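PDB 3EAT: pyoverdine biosynthesis protein PvcB from Pseudomonas aeruginosa, which catalyses the 2-oxoglutarate-dependent oxidation of tyrosine isonitrile in the biosynthesis of paerucumarin, probably with iron(II) as cofactor. Local coordinates for residues H77-V82 / V277-E282; E81-P86 / M116-V121; S177-P182 / L285-L290; L195-P200 / T258-R263. One frame throughout, in Å; residues are numbered along the deposited sequence.

Contact 1. Residues H77-V82 / V277-E282; sequences HDFGEV and VHIHAE
The Phe79 ring meets Ile279 at a slant, presenting neither a clear face nor a clear edge; its CD2 lies 3.9 Å from Ile279 CD1. The two side chains cross at about a right angle. Lys49, from helix 45-55, makes a cation-pi contact with the same ring. Two flat groups meet at Glu81 and His280. The carboxylate plane is turned 57° from the imidazole plane, and both Glu81 OE1 and Val82 O approach His280 CD2 obliquely. Glu81 CG packs 3.5 Å from His280 CB, because the chain leaves CA with CG between the backbone N and the carbonyl carbon (chi1 63°). Val82 CG1 touches Val277 CG1 at 3.8 Å.

The backbones form a single bridge between Val82 and Ile279, where the chain leaving helix 69-79 meets strand 272-286 of the main sheet of the cupin-type fold. His280 N donates to Glu81 O at 2.8 Å in a nearly straight bond (167°). A water accepts from Glu81 N and donates to His280 O. One direct bond and one water bridge thus serve four backbone polar groups. The nearby Glu81 carboxylate may slightly favour a protonated His280.

Contact 2. Residues E81-P86 / M116-V121; sequences EVMLWP and MYLETV
Met83 and Thr120 mark the closest backbone approach, yet their CA atoms are 8.7 Å apart and no hydrogen bond joins the two segments. Side chains make the contact. It ties the loop after helix 69-79 to the start of strand 120-131, in the main sheet of the TfdA-type dioxygenase, a member of the cupin clan.

Met83 reaches across. Its chain runs out extended, with CG anti to the backbone N (chi1 175°), and then bends at the last torsion (chi3 -87°). The bend swings the methyl CE against Thr120, near both the carbonyl O and OG1. The approach is tight and its detail doubtful. The two side chains slide past each other in opposite directions. Further back along the side chain, Met83 SD lies 4.1 Å from Leu118 CD1.

Trp85 adds the second apolar patch. The benzo part of its indole meets Leu118 at a slant, and the two side chains cross at about a right angle. The other end of the indole is held elsewhere: NE1 is hydrogen-bonded to His278 ND1, and the ring stacks with Phe87. His278 in turn bonds Asp114, a probable iron ligand. Trp85 is therefore linked to the metal site through His278. Both Leu118 methyls reach the benzo end of the indole: CD1 lies 3.9 Å from Trp85 CZ2, and CD2 lies 4.0 Å from Trp85 CH2.

Contact 3. Residues S177-P182 / L285-L290; sequences SRSAAP and LRNPHL
One backbone hydrogen bond spans the contact, from Ala180 N to His289 O (2.8 Å, 162°). The donor is tilted modestly from the carbonyl plane. Ser179 CA makes a CA-H...O contact with His289 O, at 3.3 Å. With the backbone bond between Arg178 and Gln291, the Ala180 bond frames a single bridge between Ser179 and Leu290. Ser179 OG also comes close to His289 O, but its hydrogen bond goes to Met116 O.

The aromatic contact belongs to His289. Its CG stands anti to the carbonyl carbon (chi1 -62°), and the imidazole lies against strand 178-182. Ala181 CB sits almost centrally over one face, 3.4 Å from the centroid of the His289 ring, a CH-pi contact. Pro288 CG occupies the opposite face, so the imidazole is sandwiched between two aliphatic groups. Its NE2 is hydrogen-bonded to Glu185, which also limits rotation of the ring.

In van der Waals contact, Leu290 CD1 packs 3.8 Å from Arg178 O.

Within 285-290, Asn287 OD1 accepts from His289 N at 3.0 Å, with the donor above the carbonyl plane, an Asx turn. Asn287 ND2 donates to Met116 O and Leu118 O, so the amide is fixed at both ends. The Asx turn follows strand 272-286 of the main sheet and brings the chain to strand 178-182, within this chain an outermost strand of the small antiparallel sheet with 165-169 and 214-217.

Contact 4. Residues L195-P200 / T258-R263; sequences LRFCEP and TLLHGR
Arg196 NH2 is shared between two carbonyls. It donates to Leu259 O across the contact at 2.8 Å, and weakly to Leu195 O of its own segment at 3.2 Å. The bond to Leu259 is bent (137°), and the donor stands well above the carbonyl plane, away from the lone pairs. Arg196 NE gives Leu195 O a straighter bond of 2.6 Å, with the oxygen lying in the guanidinium plane. The side chain reaches these positions by folding back on itself, bent at chi2 (-73°) and again at chi3 (84°). NH1 completes the set by bonding Asn256 O, so the buried guanidinium is tied to three main-chain oxygens. Thr258 O is also near NH2, but Thr146 OG1 is its hydrogen-bonding partner.

Strand 259-263 is an edge strand, within this chain, of a three-stranded antiparallel sheet in the cupin-type fold. It carries His261, which probably binds the catalytic iron together with His112 and Asp114. The NE2 of His261 is hydrogen-bonded to Asp114.

Leu260 supplies the van der Waals contacts. Its CD2 lies over one face of the guanidinium, 3.6 Å from Arg196 NH2, and the two side chains run past each other in opposite directions. Leu260 CD1 turns to Phe197, 3.5 Å from the carbonyl O of Phe197 and 4.1 Å from Phe197 CB.

Contacts 1 and 2 share Glu81 and Val82, and their centres are 10 Å apart. They meet at His278, whose O probably accepts a hydrogen bond from Met83 N, 3.0 Å from Met83 N to His278 O. The His278 side chain lies about 3 Å, between nearest atoms, from that of Asp114, a probable iron ligand. Contact 1 and contact 3 both use strand 272-286, at places 20 Å apart between centres. Contacts 2 and 3 touch where Tyr117 O lies 3.5 Å from Leu290 CD1. Contact 4 carries the probable iron ligand His261 and touches contact 3, where His289 CE1 packs 4.0 Å from Arg196 CG. Along the chain, contact 4 is nested within the loops closed by contacts 1 and 3.

Contact 1. Residues H77-V82 / V277-E282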
# COMPACT_ATOMS: atom_id res chain seq x y z
N HIS A 77 3.87 -16.64 -6.46
CA HIS A 77 5.25 -16.45 -5.99
C HIS A 77 5.59 -14.97 -5.88
O HIS A 77 6.32 -14.58 -4.97
CB HIS A 77 6.26 -17.22 -6.86
CG HIS A 77 6.35 -18.68 -6.53
ND1 HIS A 77 6.55 -19.14 -5.24
CD2 HIS A 77 6.24 -19.79 -7.31
CE1 HIS A 77 6.56 -20.47 -5.24
NE2 HIS A 77 6.37 -20.88 -6.48
N ASP A 78 5.03 -14.16 -6.78
CA ASP A 78 5.19 -12.71 -6.74
C ASP A 78 4.30 -12.08 -5.66
O ASP A 78 4.66 -11.07 -5.07
CB ASP A 78 4.86 -12.10 -8.10
CG ASP A 78 5.26 -10.65 -8.20
OD1 ASP A 78 6.46 -10.35 -8.00
OD2 ASP A 78 4.40 -9.78 -8.48
N PHE A 79 3.16 -12.69 -5.43
CA PHE A 79 2.17 -12.20 -4.48
C PHE A 79 2.70 -12.23 -3.04
O PHE A 79 2.54 -11.27 -2.29
CB PHE A 79 0.91 -13.05 -4.64
CG PHE A 79 -0.23 -12.64 -3.77
CD1 PHE A 79 -1.23 -11.79 -4.25
CD2 PHE A 79 -0.32 -13.11 -2.47
CE1 PHE A 79 -2.30 -11.43 -3.45
CE2 PHE A 79 -1.40 -12.74 -1.64
CZ PHE A 79 -2.39 -11.89 -2.13
N GLY A 80 3.32 -13.34 -2.64
CA GLY A 80 3.83 -13.50 -1.26
C GLY A 80 4.67 -14.75 -1.21
O GLY A 80 5.05 -15.27 -2.26
N GLU A 81 4.97 -15.27 -0.02
CA GLU A 81 5.59 -16.59 -0.03
C GLU A 81 4.58 -17.71 -0.03
O GLU A 81 3.77 -17.87 0.92
CB GLU A 81 6.76 -16.80 0.95
CG GLU A 81 6.46 -16.70 2.38
CD GLU A 81 7.50 -17.39 3.25
OE1 GLU A 81 8.04 -18.44 2.84
OE2 GLU A 81 7.76 -16.89 4.36
N VAL A 82 4.62 -18.48 -1.12
CA VAL A 82 3.73 -19.61 -1.28
C VAL A 82 4.08 -20.62 -0.19
O VAL A 82 5.25 -20.83 0.10
CB VAL A 82 3.90 -20.23 -2.69
CG1 VAL A 82 3.09 -21.50 -2.84
CG2 VAL A 82 3.52 -19.21 -3.77
N VAL A 277 -4.12 -22.04 -3.96
CA VAL A 277 -2.78 -21.81 -3.44
C VAL A 277 -2.88 -21.17 -2.06
O VAL A 277 -3.75 -20.34 -1.83
CB VAL A 277 -1.95 -20.90 -4.34
CG1 VAL A 277 -0.51 -20.76 -3.77
CG2 VAL A 277 -1.91 -21.45 -5.75
N HIS A 278 -1.99 -21.57 -1.16
CA HIS A 278 -1.86 -21.01 0.19
C HIS A 278 -0.70 -20.04 0.23
O HIS A 278 0.32 -20.28 -0.40
CB HIS A 278 -1.57 -22.11 1.21
CG HIS A 278 -2.80 -22.79 1.73
ND1 HIS A 278 -2.87 -24.15 1.94
CD2 HIS A 278 -4.01 -22.29 2.08
CE1 HIS A 278 -4.06 -24.45 2.42
NE2 HIS A 278 -4.78 -23.34 2.51
N ILE A 279 -0.86 -18.95 0.99
CA ILE A 279 0.18 -17.94 1.11
C ILE A 279 0.50 -17.80 2.56
O ILE A 279 -0.40 -17.68 3.38
CB ILE A 279 -0.24 -16.57 0.52
CG1 ILE A 279 -0.82 -16.73 -0.89
CG2 ILE A 279 0.94 -15.56 0.55
CD1 ILE A 279 0.19 -16.95 -1.98
N HIS A 280 1.79 -17.85 2.88
CA HIS A 280 2.25 -17.69 4.26
C HIS A 280 1.98 -16.29 4.81
O HIS A 280 1.97 -15.30 4.06
CB HIS A 280 3.76 -17.90 4.32
CG HIS A 280 4.16 -19.34 4.43
ND1 HIS A 280 3.80 -20.13 5.50
CD2 HIS A 280 4.93 -20.11 3.63
CE1 HIS A 280 4.33 -21.33 5.35
NE2 HIS A 280 5.01 -21.35 4.22
N ALA A 281 1.80 -16.22 6.13
CA ALA A 281 1.90 -14.96 6.87
C ALA A 281 3.30 -14.36 6.70
O ALA A 281 4.22 -15.04 6.21
CB ALA A 281 1.60 -15.19 8.34
N GLU A 282 3.47 -13.11 7.12
CA GLU A 282 4.74 -12.41 6.92
C GLU A 282 5.34 -12.01 8.25
O GLU A 282 4.97 -10.97 8.78
CB GLU A 282 4.53 -11.14 6.11
CG GLU A 282 4.04 -11.34 4.74
CD GLU A 282 3.86 -10.02 4.05
OE1 GLU A 282 4.88 -9.42 3.66
OE2 GLU A 282 2.71 -9.56 3.91
O HOH W 1 3.87 -14.36 2.33

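Contact 2. Residues E81-P86 / M116-V121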
# COMPACT_ATOMS: atom_id res chain seq x y z
N GLU A 81 4.97 -15.27 -0.02
CA GLU A 81 5.59 -16.59 -0.03
C GLU A 81 4.58 -17.71 -0.03
O GLU A 81 3.77 -17.87 0.92
CB GLU A 81 6.76 -16.80 0.95
CG GLU A 81 6.46 -16.70 2.38
CD GLU A 81 7.50 -17.39 3.25
OE1 GLU A 81 8.04 -18.44 2.84
OE2 GLU A 81 7.76 -16.89 4.36
N VAL A 82 4.62 -18.48 -1.12
CA VAL A 82 3.73 -19.61 -1.28
C VAL A 82 4.08 -20.62 -0.19
O VAL A 82 5.25 -20.83 0.10
CB VAL A 82 3.90 -20.23 -2.69
CG1 VAL A 82 3.09 -21.50 -2.84
CG2 VAL A 82 3.52 -19.21 -3.77
N MET A 83 3.06 -21.17 0.47
CA MET A 83 3.24 -22.30 1.36
C MET A 83 3.15 -23.57 0.52
O MET A 83 2.07 -23.93 0.04
CB MET A 83 2.18 -22.30 2.45
CG MET A 83 2.25 -23.52 3.34
SD MET A 83 0.86 -23.69 4.49
CE MET A 83 1.49 -22.73 5.82
N LEU A 84 4.29 -24.24 0.33
CA LEU A 84 4.36 -25.44 -0.52
C LEU A 84 3.87 -26.69 0.19
O LEU A 84 4.06 -26.86 1.39
CB LEU A 84 5.79 -25.66 -1.04
CG LEU A 84 6.29 -24.57 -2.00
CD1 LEU A 84 7.76 -24.77 -2.35
CD2 LEU A 84 5.43 -24.50 -3.27
N TRP A 85 3.20 -27.54 -0.57
CA TRP A 85 2.81 -28.86 -0.12
C TRP A 85 3.65 -29.88 -0.90
O TRP A 85 4.37 -29.50 -1.84
CB TRP A 85 1.33 -29.09 -0.44
CG TRP A 85 0.38 -28.29 0.39
CD1 TRP A 85 0.07 -26.96 0.24
CD2 TRP A 85 -0.41 -28.76 1.49
NE1 TRP A 85 -0.85 -26.58 1.18
CE2 TRP A 85 -1.17 -27.66 1.96
CE3 TRP A 85 -0.55 -30.00 2.13
CZ2 TRP A 85 -2.06 -27.76 3.04
CZ3 TRP A 85 -1.44 -30.11 3.20
CH2 TRP A 85 -2.18 -28.99 3.64
N PRO A 86 3.58 -31.17 -0.54
CA PRO A 86 4.27 -32.17 -1.36
C PRO A 86 3.89 -32.12 -2.85
O PRO A 86 4.74 -32.39 -3.70
CB PRO A 86 3.85 -33.49 -0.71
CG PRO A 86 3.58 -33.12 0.74
CD PRO A 86 2.93 -31.77 0.64
N MET A 116 -4.85 -26.13 10.63
CA MET A 116 -5.12 -26.63 11.98
C MET A 116 -4.07 -27.62 12.46
O MET A 116 -3.53 -27.48 13.56
CB MET A 116 -6.45 -27.37 12.02
CG MET A 116 -7.68 -26.51 11.95
SD MET A 116 -9.17 -27.52 12.12
CE MET A 116 -8.84 -28.25 13.73
N TYR A 117 -3.78 -28.61 11.62
CA TYR A 117 -2.87 -29.70 11.97
C TYR A 117 -1.47 -29.55 11.40
O TYR A 117 -0.67 -30.48 11.47
CB TYR A 117 -3.45 -31.05 11.50
CG TYR A 117 -4.79 -31.39 12.11
CD1 TYR A 117 -4.89 -31.71 13.46
CD2 TYR A 117 -5.94 -31.42 11.33
CE1 TYR A 117 -6.12 -32.03 14.03
CE2 TYR A 117 -7.17 -31.73 11.88
CZ TYR A 117 -7.25 -32.04 13.23
OH TYR A 117 -8.46 -32.37 13.79
N LEU A 118 -1.17 -28.39 10.81
CA LEU A 118 0.13 -28.16 10.18
C LEU A 118 1.12 -27.49 11.12
O LEU A 118 0.73 -26.93 12.15
CB LEU A 118 -0.01 -27.35 8.88
CG LEU A 118 -0.95 -27.80 7.76
CD1 LEU A 118 -0.80 -26.86 6.57
CD2 LEU A 118 -0.72 -29.26 7.34
N GLU A 119 2.39 -27.56 10.76
CA GLU A 119 3.44 -26.92 11.55
C GLU A 119 3.33 -25.39 11.42
O GLU A 119 3.56 -24.66 12.39
CB GLU A 119 4.81 -27.43 11.09
CG GLU A 119 6.02 -26.69 11.67
CD GLU A 119 6.13 -26.78 13.19
OE1 GLU A 119 5.62 -27.76 13.78
OE2 GLU A 119 6.74 -25.85 13.79
N THR A 120 2.97 -24.93 10.22
CA THR A 120 2.76 -23.50 9.97
C THR A 120 1.39 -23.24 9.32
O THR A 120 0.93 -24.02 8.49
CB THR A 120 3.91 -22.89 9.13
OG1 THR A 120 3.90 -23.46 7.82
CG2 THR A 120 5.26 -23.14 9.78
N VAL A 121 0.74 -22.14 9.72
CA VAL A 121 -0.62 -21.77 9.27
C VAL A 121 -0.58 -20.68 8.18
O VAL A 121 0.01 -19.62 8.39
CB VAL A 121 -1.47 -21.25 10.45
CG1 VAL A 121 -2.87 -20.83 9.99
CG2 VAL A 121 -1.55 -22.31 11.55

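Contact 3. Residues S177-P182 / L285-L290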
# COMPACT_ATOMS: atom_id res chain seq x y z
N SER A 177 -2.69 -36.59 14.13
CA SER A 177 -2.45 -35.19 14.50
C SER A 177 -3.48 -34.66 15.49
O SER A 177 -4.68 -34.95 15.36
CB SER A 177 -2.46 -34.31 13.24
OG SER A 177 -1.25 -34.45 12.50
N ARG A 178 -3.01 -33.89 16.46
CA ARG A 178 -3.88 -33.28 17.47
C ARG A 178 -3.68 -31.76 17.57
O ARG A 178 -2.55 -31.27 17.54
CB ARG A 178 -3.67 -33.92 18.85
CG ARG A 178 -4.18 -35.35 19.01
CD ARG A 178 -3.78 -35.96 20.37
NE ARG A 178 -2.35 -35.79 20.67
CZ ARG A 178 -1.85 -34.93 21.55
NH1 ARG A 178 -2.65 -34.14 22.27
NH2 ARG A 178 -0.53 -34.86 21.73
N SER A 179 -4.78 -31.04 17.74
CA SER A 179 -4.73 -29.58 17.83
C SER A 179 -5.74 -29.03 18.84
O SER A 179 -6.88 -29.49 18.91
CB SER A 179 -4.99 -28.96 16.46
OG SER A 179 -4.27 -27.76 16.32
N ALA A 180 -5.31 -28.03 19.61
CA ALA A 180 -6.19 -27.41 20.59
C ALA A 180 -6.15 -25.88 20.52
O ALA A 180 -5.06 -25.29 20.52
CB ALA A 180 -5.84 -27.90 22.01
N ALA A 181 -7.33 -25.25 20.49
CA ALA A 181 -7.44 -23.79 20.49
C ALA A 181 -8.60 -23.30 21.34
O ALA A 181 -9.66 -23.92 21.34
CB ALA A 181 -7.61 -23.27 19.05
N PRO A 182 -8.41 -22.16 22.04
CA PRO A 182 -9.60 -21.51 22.63
C PRO A 182 -10.60 -21.12 21.52
O PRO A 182 -10.18 -20.81 20.40
CB PRO A 182 -9.03 -20.24 23.29
CG PRO A 182 -7.54 -20.45 23.38
CD PRO A 182 -7.16 -21.41 22.29
N LEU A 285 3.82 -18.16 9.78
CA LEU A 285 3.23 -18.28 11.11
C LEU A 285 3.31 -19.70 11.69
O LEU A 285 2.72 -20.65 11.15
CB LEU A 285 1.77 -17.80 11.10
CG LEU A 285 0.93 -18.08 12.37
CD1 LEU A 285 1.51 -17.36 13.59
CD2 LEU A 285 -0.54 -17.71 12.15
N ARG A 286 4.03 -19.83 12.80
CA ARG A 286 4.09 -21.09 13.52
C ARG A 286 2.72 -21.36 14.15
O ARG A 286 2.16 -20.48 14.81
CB ARG A 286 5.17 -21.04 14.60
CG ARG A 286 5.55 -22.39 15.18
CD ARG A 286 6.74 -22.25 16.11
NE ARG A 286 6.91 -23.41 16.99
CZ ARG A 286 6.32 -23.56 18.17
NH1 ARG A 286 5.49 -22.62 18.64
NH2 ARG A 286 6.55 -24.65 18.90
N ASN A 287 2.20 -22.56 13.93
CA ASN A 287 0.88 -22.95 14.41
C ASN A 287 0.84 -22.92 15.92
O ASN A 287 1.46 -23.76 16.56
CB ASN A 287 0.52 -24.35 13.91
CG ASN A 287 -0.92 -24.74 14.20
OD1 ASN A 287 -1.63 -24.06 14.96
ND2 ASN A 287 -1.37 -25.83 13.59
N PRO A 288 0.12 -21.95 16.51
CA PRO A 288 0.11 -21.86 17.99
C PRO A 288 -0.75 -22.92 18.68
O PRO A 288 -0.82 -22.94 19.90
CB PRO A 288 -0.47 -20.46 18.24
CG PRO A 288 -1.32 -20.17 17.05
CD PRO A 288 -0.69 -20.89 15.88
N HIS A 289 -1.37 -23.81 17.89
CA HIS A 289 -2.41 -24.72 18.38
C HIS A 289 -2.10 -26.22 18.23
O HIS A 289 -2.82 -27.09 18.77
CB HIS A 289 -3.73 -24.42 17.65
CG HIS A 289 -4.25 -23.04 17.88
ND1 HIS A 289 -4.82 -22.28 16.88
CD2 HIS A 289 -4.28 -22.27 19.00
CE1 HIS A 289 -5.19 -21.11 17.37
NE2 HIS A 289 -4.87 -21.08 18.66
N LEU A 290 -1.05 -26.52 17.46
CA LEU A 290 -0.61 -27.90 17.24
C LEU A 290 -0.03 -28.49 18.53
O LEU A 290 0.76 -27.84 19.20
CB LEU A 290 0.44 -27.94 16.12
CG LEU A 290 1.01 -29.27 15.62
CD1 LEU A 290 -0.04 -30.09 14.88
CD2 LEU A 290 2.22 -29.01 14.72

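Contact 4. Residues L195-P200 / T258-R263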
# COMPACT_ATOMS: atom_id res chain seq x y z
N LEU A 195 -12.58 -15.81 16.23
CA LEU A 195 -12.91 -17.16 16.67
C LEU A 195 -12.02 -18.19 15.97
O LEU A 195 -11.73 -18.09 14.76
CB LEU A 195 -14.40 -17.49 16.44
CG LEU A 195 -15.44 -16.62 17.16
CD1 LEU A 195 -16.85 -17.03 16.80
CD2 LEU A 195 -15.26 -16.63 18.67
N ARG A 196 -11.56 -19.16 16.75
CA ARG A 196 -11.04 -20.40 16.19
C ARG A 196 -11.92 -21.54 16.68
O ARG A 196 -12.03 -21.79 17.88
CB ARG A 196 -9.56 -20.63 16.54
CG ARG A 196 -8.60 -19.54 16.04
CD ARG A 196 -8.36 -19.58 14.53
NE ARG A 196 -9.40 -18.87 13.79
CZ ARG A 196 -9.37 -18.62 12.47
NH1 ARG A 196 -8.33 -19.02 11.72
NH2 ARG A 196 -10.37 -17.95 11.90
N PHE A 197 -12.57 -22.21 15.74
CA PHE A 197 -13.57 -23.20 16.04
C PHE A 197 -13.57 -24.15 14.87
O PHE A 197 -13.64 -23.72 13.72
CB PHE A 197 -14.94 -22.50 16.19
CG PHE A 197 -16.14 -23.44 16.26
CD1 PHE A 197 -16.18 -24.50 17.17
CD2 PHE A 197 -17.25 -23.20 15.45
CE1 PHE A 197 -17.31 -25.34 17.23
CE2 PHE A 197 -18.39 -24.03 15.52
CZ PHE A 197 -18.41 -25.10 16.41
N CYS A 198 -13.44 -25.43 15.15
CA CYS A 198 -13.64 -26.45 14.14
C CYS A 198 -15.00 -27.10 14.41
O CYS A 198 -15.19 -27.73 15.44
CB CYS A 198 -12.50 -27.46 14.15
SG CYS A 198 -12.62 -28.65 12.84
N GLU A 199 -15.95 -26.92 13.50
CA GLU A 199 -17.33 -27.35 13.71
C GLU A 199 -17.48 -28.86 13.48
O GLU A 199 -16.99 -29.38 12.48
CB GLU A 199 -18.28 -26.56 12.81
CG GLU A 199 -19.76 -26.92 12.93
CD GLU A 199 -20.60 -26.28 11.83
OE1 GLU A 199 -20.02 -25.91 10.78
OE2 GLU A 199 -21.83 -26.14 12.01
N PRO A 200 -18.16 -29.57 14.40
CA PRO A 200 -18.47 -30.98 14.13
C PRO A 200 -19.65 -31.13 13.16
O PRO A 200 -20.50 -30.24 13.08
CB PRO A 200 -18.84 -31.53 15.51
CG PRO A 200 -19.35 -30.35 16.26
CD PRO A 200 -18.65 -29.13 15.72
N THR A 258 -8.76 -14.95 9.89
CA THR A 258 -9.92 -14.25 10.44
C THR A 258 -11.23 -15.00 10.16
O THR A 258 -12.13 -15.04 11.02
CB THR A 258 -9.98 -12.83 9.86
OG1 THR A 258 -8.84 -12.09 10.32
CG2 THR A 258 -11.25 -12.11 10.24
N LEU A 259 -11.32 -15.60 8.97
CA LEU A 259 -12.50 -16.35 8.58
C LEU A 259 -12.42 -17.82 8.99
O LEU A 259 -11.34 -18.34 9.31
CB LEU A 259 -12.65 -16.32 7.05
CG LEU A 259 -12.68 -14.97 6.34
CD1 LEU A 259 -12.68 -15.18 4.84
CD2 LEU A 259 -13.88 -14.11 6.79
N LEU A 260 -13.58 -18.46 8.97
CA LEU A 260 -13.69 -19.90 8.90
C LEU A 260 -14.36 -20.19 7.58
O LEU A 260 -15.09 -19.34 7.03
CB LEU A 260 -14.53 -20.47 10.05
CG LEU A 260 -14.02 -20.21 11.47
CD1 LEU A 260 -15.00 -20.73 12.51
CD2 LEU A 260 -12.63 -20.80 11.67
N HIS A 261 -14.14 -21.39 7.05
CA HIS A 261 -14.70 -21.71 5.77
C HIS A 261 -15.23 -23.13 5.77
O HIS A 261 -14.90 -23.93 6.66
CB HIS A 261 -13.67 -21.51 4.66
CG HIS A 261 -12.59 -22.54 4.66
ND1 HIS A 261 -12.56 -23.59 3.76
CD2 HIS A 261 -11.49 -22.70 5.45
CE1 HIS A 261 -11.49 -24.34 3.99
NE2 HIS A 261 -10.83 -23.82 5.01
N GLY A 262 -16.03 -23.43 4.76
CA GLY A 262 -16.62 -24.74 4.64
C GLY A 262 -17.33 -24.84 3.32
O GLY A 262 -16.96 -24.18 2.34
N ARG A 263 -18.37 -25.66 3.31
CA ARG A 263 -19.10 -25.94 2.08
C ARG A 263 -20.55 -26.33 2.34
O ARG A 263 -20.84 -27.17 3.18
CB ARG A 263 -18.41 -27.03 1.26
CG ARG A 263 -19.01 -27.18 -0.09
CD ARG A 263 -18.25 -28.16 -0.92
NE ARG A 263 -18.84 -28.28 -2.24
CZ ARG A 263 -18.38 -29.08 -3.20
NH1 ARG A 263 -17.31 -29.83 -2.98
NH2 ARG A 263 -18.99 -29.12 -4.39